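Local coordinates for extracellular protein containing a SCP domain (Bacillus anthracis, PDB 4IFA) that is of unknown function but is an extracellular protein that joins a CAP-associated N-terminal region to an SCP (cysteine-rich secretory protein family) domain, at residues A104-E109 with Y116-K121; V111-Y116 with V178-M183. All blocks are in the same frame, centred on the assembly; numbering follows the deposited sequence.

Interaction 1: residues A104-E109 with Y116-K121; sequences AYVAGE and YYINEK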
# COMPACT_ATOMS: atom_id res chain seq x y z
N ALA A 104 -6.51 -8.84 0.62
CA ALA A 104 -6.21 -8.15 1.88
C ALA A 104 -4.78 -7.67 1.83
O ALA A 104 -3.96 -8.29 1.17
CB ALA A 104 -6.41 -9.06 3.12
N TYR A 105 -4.51 -6.57 2.52
CA TYR A 105 -3.16 -6.09 2.70
C TYR A 105 -2.89 -5.95 4.19
O TYR A 105 -3.59 -5.24 4.92
CB TYR A 105 -2.94 -4.74 2.01
CG TYR A 105 -1.54 -4.23 2.21
CD1 TYR A 105 -0.48 -4.89 1.63
CD2 TYR A 105 -1.26 -3.10 3.00
CE1 TYR A 105 0.83 -4.47 1.80
CE2 TYR A 105 0.09 -2.69 3.18
CZ TYR A 105 1.09 -3.38 2.58
OH TYR A 105 2.44 -2.97 2.70
N VAL A 106 -1.82 -6.64 4.64
CA VAL A 106 -1.34 -6.64 6.01
C VAL A 106 -0.12 -5.78 6.17
O VAL A 106 0.86 -5.96 5.43
CB VAL A 106 -0.97 -8.10 6.44
CG1 VAL A 106 -0.36 -8.09 7.85
CG2 VAL A 106 -2.21 -9.00 6.37
N ALA A 107 -0.17 -4.82 7.10
CA ALA A 107 1.00 -3.98 7.44
C ALA A 107 1.35 -4.01 8.92
O ALA A 107 2.47 -3.67 9.29
CB ALA A 107 0.72 -2.53 7.01
N GLY A 108 0.45 -4.39 9.81
CA GLY A 108 0.73 -4.37 11.23
C GLY A 108 1.77 -5.40 11.62
O GLY A 108 1.68 -6.57 11.23
N GLU A 109 2.74 -4.95 12.41
CA GLU A 109 3.84 -5.79 12.82
C GLU A 109 3.45 -7.05 13.55
O GLU A 109 4.14 -8.07 13.45
CB GLU A 109 4.84 -4.98 13.68
CG GLU A 109 6.11 -5.77 14.02
CD GLU A 109 7.25 -4.93 14.61
OE1 GLU A 109 7.94 -5.42 15.53
OE2 GLU A 109 7.50 -3.79 14.12
N TYR A 116 5.27 -16.89 7.55
CA TYR A 116 6.18 -15.79 7.71
C TYR A 116 5.85 -14.99 8.96
O TYR A 116 4.92 -15.34 9.70
CB TYR A 116 6.12 -14.87 6.48
CG TYR A 116 6.12 -15.58 5.16
CD1 TYR A 116 7.22 -16.30 4.73
CD2 TYR A 116 4.97 -15.62 4.37
CE1 TYR A 116 7.20 -17.01 3.51
CE2 TYR A 116 4.95 -16.32 3.16
CZ TYR A 116 6.08 -17.00 2.75
OH TYR A 116 6.12 -17.73 1.55
N TYR A 117 6.63 -13.92 9.19
CA TYR A 117 6.29 -12.88 10.18
C TYR A 117 6.72 -11.54 9.61
O TYR A 117 7.70 -11.50 8.87
CB TYR A 117 6.86 -13.11 11.57
CG TYR A 117 8.36 -13.12 11.65
CD1 TYR A 117 9.05 -12.03 12.09
CD2 TYR A 117 9.07 -14.27 11.41
CE1 TYR A 117 10.42 -12.06 12.22
CE2 TYR A 117 10.44 -14.31 11.52
CZ TYR A 117 11.10 -13.20 11.93
OH TYR A 117 12.50 -13.21 12.05
N ILE A 118 6.01 -10.46 9.95
CA ILE A 118 6.41 -9.12 9.52
C ILE A 118 7.71 -8.85 10.26
O ILE A 118 7.77 -9.00 11.49
CB ILE A 118 5.33 -8.09 9.85
CG1 ILE A 118 4.03 -8.39 9.11
CG2 ILE A 118 5.81 -6.68 9.55
CD1 ILE A 118 4.08 -8.27 7.57
N ASN A 119 8.76 -8.49 9.49
CA ASN A 119 10.15 -8.21 9.88
C ASN A 119 11.09 -9.35 9.43
O ASN A 119 12.31 -9.20 9.53
CB ASN A 119 10.38 -8.04 11.40
CG ASN A 119 9.63 -6.90 12.04
OD1 ASN A 119 9.14 -6.02 11.37
ND2 ASN A 119 9.57 -6.94 13.39
N GLU A 120 10.56 -10.46 8.96
CA GLU A 120 11.40 -11.60 8.59
C GLU A 120 12.36 -11.27 7.47
O GLU A 120 12.01 -10.56 6.51
CB GLU A 120 10.52 -12.80 8.20
CG GLU A 120 11.29 -14.12 8.08
CD GLU A 120 10.40 -15.33 7.91
OE1 GLU A 120 9.21 -15.19 7.62
OE2 GLU A 120 10.95 -16.46 8.13
N LYS A 121 13.59 -11.77 7.56
CA LYS A 121 14.58 -11.55 6.55
C LYS A 121 14.27 -12.28 5.25
O LYS A 121 13.80 -13.43 5.24
CB LYS A 121 15.97 -11.96 7.02
CG LYS A 121 16.54 -11.18 8.21
CD LYS A 121 16.75 -9.71 7.91
CE LYS A 121 17.66 -9.07 8.97
NZ LYS A 121 17.75 -7.61 8.82
O HOH W 1 3.75 -10.47 11.92
O HOH W 2 6.62 -9.33 13.90

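Interaction 2: residues V111-Y116 with V178-M183; sequences VKVPPY and VGVRYM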
# COMPACT_ATOMS: atom_id res chain seq x y z
N VAL A 111 0.45 -8.68 13.12
CA VAL A 111 -0.57 -9.49 12.42
C VAL A 111 0.04 -10.82 11.97
O VAL A 111 1.12 -10.84 11.36
CB VAL A 111 -1.11 -8.75 11.21
CG1 VAL A 111 -2.14 -9.58 10.43
CG2 VAL A 111 -1.74 -7.38 11.65
N LYS A 112 -0.64 -11.91 12.25
CA LYS A 112 -0.16 -13.23 11.87
C LYS A 112 -0.21 -13.43 10.36
O LYS A 112 -1.25 -13.23 9.70
CB LYS A 112 -0.99 -14.32 12.55
CG LYS A 112 -1.03 -14.25 14.09
CD LYS A 112 0.34 -14.11 14.72
CE LYS A 112 0.28 -14.23 16.26
NZ LYS A 112 1.63 -14.23 16.85
N VAL A 113 0.93 -13.82 9.79
CA VAL A 113 1.04 -14.12 8.37
C VAL A 113 1.83 -15.43 8.15
O VAL A 113 2.75 -15.49 7.31
CB VAL A 113 1.67 -12.94 7.62
CG1 VAL A 113 0.67 -11.74 7.57
CG2 VAL A 113 3.01 -12.50 8.22
N PRO A 114 1.49 -16.50 8.90
CA PRO A 114 2.23 -17.75 8.73
C PRO A 114 2.24 -18.19 7.26
O PRO A 114 1.25 -18.03 6.57
CB PRO A 114 1.49 -18.73 9.63
CG PRO A 114 0.11 -18.25 9.69
CD PRO A 114 0.25 -16.72 9.70
N PRO A 115 3.35 -18.79 6.80
CA PRO A 115 4.55 -19.20 7.56
C PRO A 115 5.61 -18.16 7.79
O PRO A 115 6.69 -18.50 8.26
CB PRO A 115 5.10 -20.34 6.70
CG PRO A 115 4.78 -19.83 5.28
CD PRO A 115 3.45 -19.18 5.37
N TYR A 116 5.27 -16.89 7.55
CA TYR A 116 6.18 -15.79 7.71
C TYR A 116 5.85 -14.99 8.96
O TYR A 116 4.92 -15.34 9.70
CB TYR A 116 6.12 -14.87 6.48
CG TYR A 116 6.12 -15.58 5.16
CD1 TYR A 116 7.22 -16.30 4.73
CD2 TYR A 116 4.97 -15.62 4.37
CE1 TYR A 116 7.20 -17.01 3.51
CE2 TYR A 116 4.95 -16.32 3.16
CZ TYR A 116 6.08 -17.00 2.75
OH TYR A 116 6.12 -17.73 1.55
N VAL A 178 7.82 -6.33 5.02
CA VAL A 178 7.13 -5.18 5.60
C VAL A 178 5.62 -5.17 5.30
O VAL A 178 4.87 -4.40 5.88
CB VAL A 178 7.78 -3.82 5.22
CG1 VAL A 178 9.23 -3.69 5.80
CG2 VAL A 178 7.75 -3.59 3.72
N GLY A 179 5.17 -6.01 4.38
CA GLY A 179 3.71 -6.14 4.12
C GLY A 179 3.41 -7.37 3.32
O GLY A 179 4.30 -7.94 2.69
N VAL A 180 2.13 -7.82 3.38
CA VAL A 180 1.71 -8.98 2.60
C VAL A 180 0.37 -8.61 1.96
O VAL A 180 -0.57 -8.23 2.67
CB VAL A 180 1.51 -10.24 3.48
CG1 VAL A 180 1.00 -11.40 2.65
CG2 VAL A 180 2.85 -10.62 4.17
N ARG A 181 0.30 -8.74 0.63
CA ARG A 181 -0.95 -8.54 -0.10
C ARG A 181 -1.45 -9.88 -0.61
O ARG A 181 -0.90 -10.42 -1.54
CB ARG A 181 -0.79 -7.54 -1.26
CG ARG A 181 -2.10 -7.17 -1.91
CD ARG A 181 -1.89 -6.63 -3.31
NE ARG A 181 -1.12 -5.39 -3.42
CZ ARG A 181 -1.61 -4.15 -3.48
NH1 ARG A 181 -2.88 -3.90 -3.33
NH2 ARG A 181 -0.78 -3.12 -3.65
N TYR A 182 -2.54 -10.39 -0.02
CA TYR A 182 -3.15 -11.60 -0.47
C TYR A 182 -4.14 -11.25 -1.58
O TYR A 182 -4.83 -10.23 -1.46
CB TYR A 182 -3.94 -12.26 0.65
CG TYR A 182 -3.08 -12.69 1.82
CD1 TYR A 182 -2.17 -13.72 1.68
CD2 TYR A 182 -3.21 -12.11 3.08
CE1 TYR A 182 -1.37 -14.14 2.75
CE2 TYR A 182 -2.45 -12.53 4.14
CZ TYR A 182 -1.55 -13.55 4.00
OH TYR A 182 -0.79 -13.95 5.08
N MSE A 183 -4.16 -12.06 -2.63
CA MSE A 183 -5.09 -11.84 -3.75
C MSE A 183 -5.59 -13.13 -4.32
O MSE A 183 -4.83 -14.07 -4.45
CB MSE A 183 -4.34 -11.13 -4.88
CG MSE A 183 -3.84 -9.74 -4.56
SE MSE A 183 -2.79 -8.95 -6.07
CE MSE A 183 -1.16 -9.88 -5.69
O HOH W 3 -2.56 -14.22 7.38
O HOH W 4 1.34 -15.37 4.67

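Interaction 1: residues A104-E109 with Y116-K121
Ile118 is the centre of this contact, its CB pointing at the start of the loop that follows strand 100-106. The side chain packs on backbone: CG1 lies 3.7 Å from Gly108 O, while CG2 lies 3.9 Å from Glu109 CA. CG1 stands beside the backbone N of Ile118 (chi1 -62°) and CG2 beside its carbonyl carbon, so the two branches divide over successive residues. Farther along the CG1 branch, CD1 comes within 4.5 Å of Val106 CG1, a loose apolar contact at the end of the strand.

Glu109, modelled in two conformations, supplies with Asn119 the direct polar link. In the conformation described, the side chains cross at about a right angle, and Asn119 ND2 donates to Glu109 OE1 at 3.1 Å with an N-H...O angle of 154°. The acceptor lies nearly in the amide plane, but the donor sits above the carboxylate plane, the two planes being 74° apart. Glu109 extends fully to make this reach. Its other oxygen, OE2, hydrogen-bonds the nitrogen of a bound Tris molecule, probably from the crystallisation liquor.

Two waters complete the join. Both donate to Glu109 O; one accepts from Ile118 N at 3.0 Å, and the other also donates to Ile118 O, 2.7 Å away. The type II turn from Tyr117 to Glu120 contains Ile118 and Asn119 and leads to Lys121, the N-cap of helix 122-128. Ile118 is thus held mainly by van der Waals packing on the Gly108-Glu109 backbone and by water bridges, whereas the above-plane amide bond is probably modest and not permanent.

Interaction 2: residues V111-Y116 with V178-M183
Val113 meets strand 176-183 chiefly through one methyl, CG1, which touches a methyl of Val180 and the hydroxyl oxygen of Tyr182. In the apolar contact, Val113 and Val180 reach toward each other tip to tip, with CG1 of Val113 4.2 Å from CG2 of Val180. CG1 of Val113 stands beside its backbone N (chi1 -70°); in Val180, CG1 is anti to N (chi1 177°), which leaves CG2 beside N and facing the loop. The CG1 methyl of Val180 lies 3.5 Å above the ring plane of Tyr182, offset toward the rim, so this valine packs at once on the loop and on a side chain of its own strand. Val113 also touches Val106 of the adjacent strand 100-106, which places it over the junction of two paired strands.

The second kind of contact is between hydrocarbon and hydroxyl. Tyr182 approaches Val113 obliquely and brings OH to 3.6 Å from Val113 CG1 and 3.7 Å from Val113 CB. Although the CB of Tyr182 does not head straight for the loop, the length of the ring carries its phenol end there.

Polar linkage runs through two waters bound to that hydroxyl. One lies 2.9 Å from Tyr182 OH and donates to Lys112 O; the other, in the plane of the ring at its edge, lies 2.6 Å from Tyr182 OH and donates a longer bond to Pro114 O at 3.3 Å. The loop is itself turned back by Tyr116 N donating to Val113 O at 2.9 Å, around the cis peptide bond before Pro115, consistent with a type VIa beta turn.

The phenol end of Tyr182 is therefore amphipathic in use: it packs against valine carbon while its oxygen, through water, meets the carbonyls flanking Val113.

Overall arrangement
Interactions 1 and 2 lie about 5 Å apart between centres and involve one loop, running from strand 100-106 to helix 122-128. Interaction 1 ties the later part of this loop back to its own start and to the end of strand 100-106; interaction 2 packs its middle on strand 176-183. Their segments alternate along the chain and share Tyr116. The two strands are neighbours, tied by probable backbone hydrogen bonds, Ala104 O to Tyr182 N and Val106 N to Val180 O, both 2.8 Å. Side chains join the contacts too: Val106 CG1 is 3.5 Å from Val111 CG1. The bound Tris molecule sits at the Glu109 side of interaction 1. All four segments belong to the CAP-associated N-terminal region.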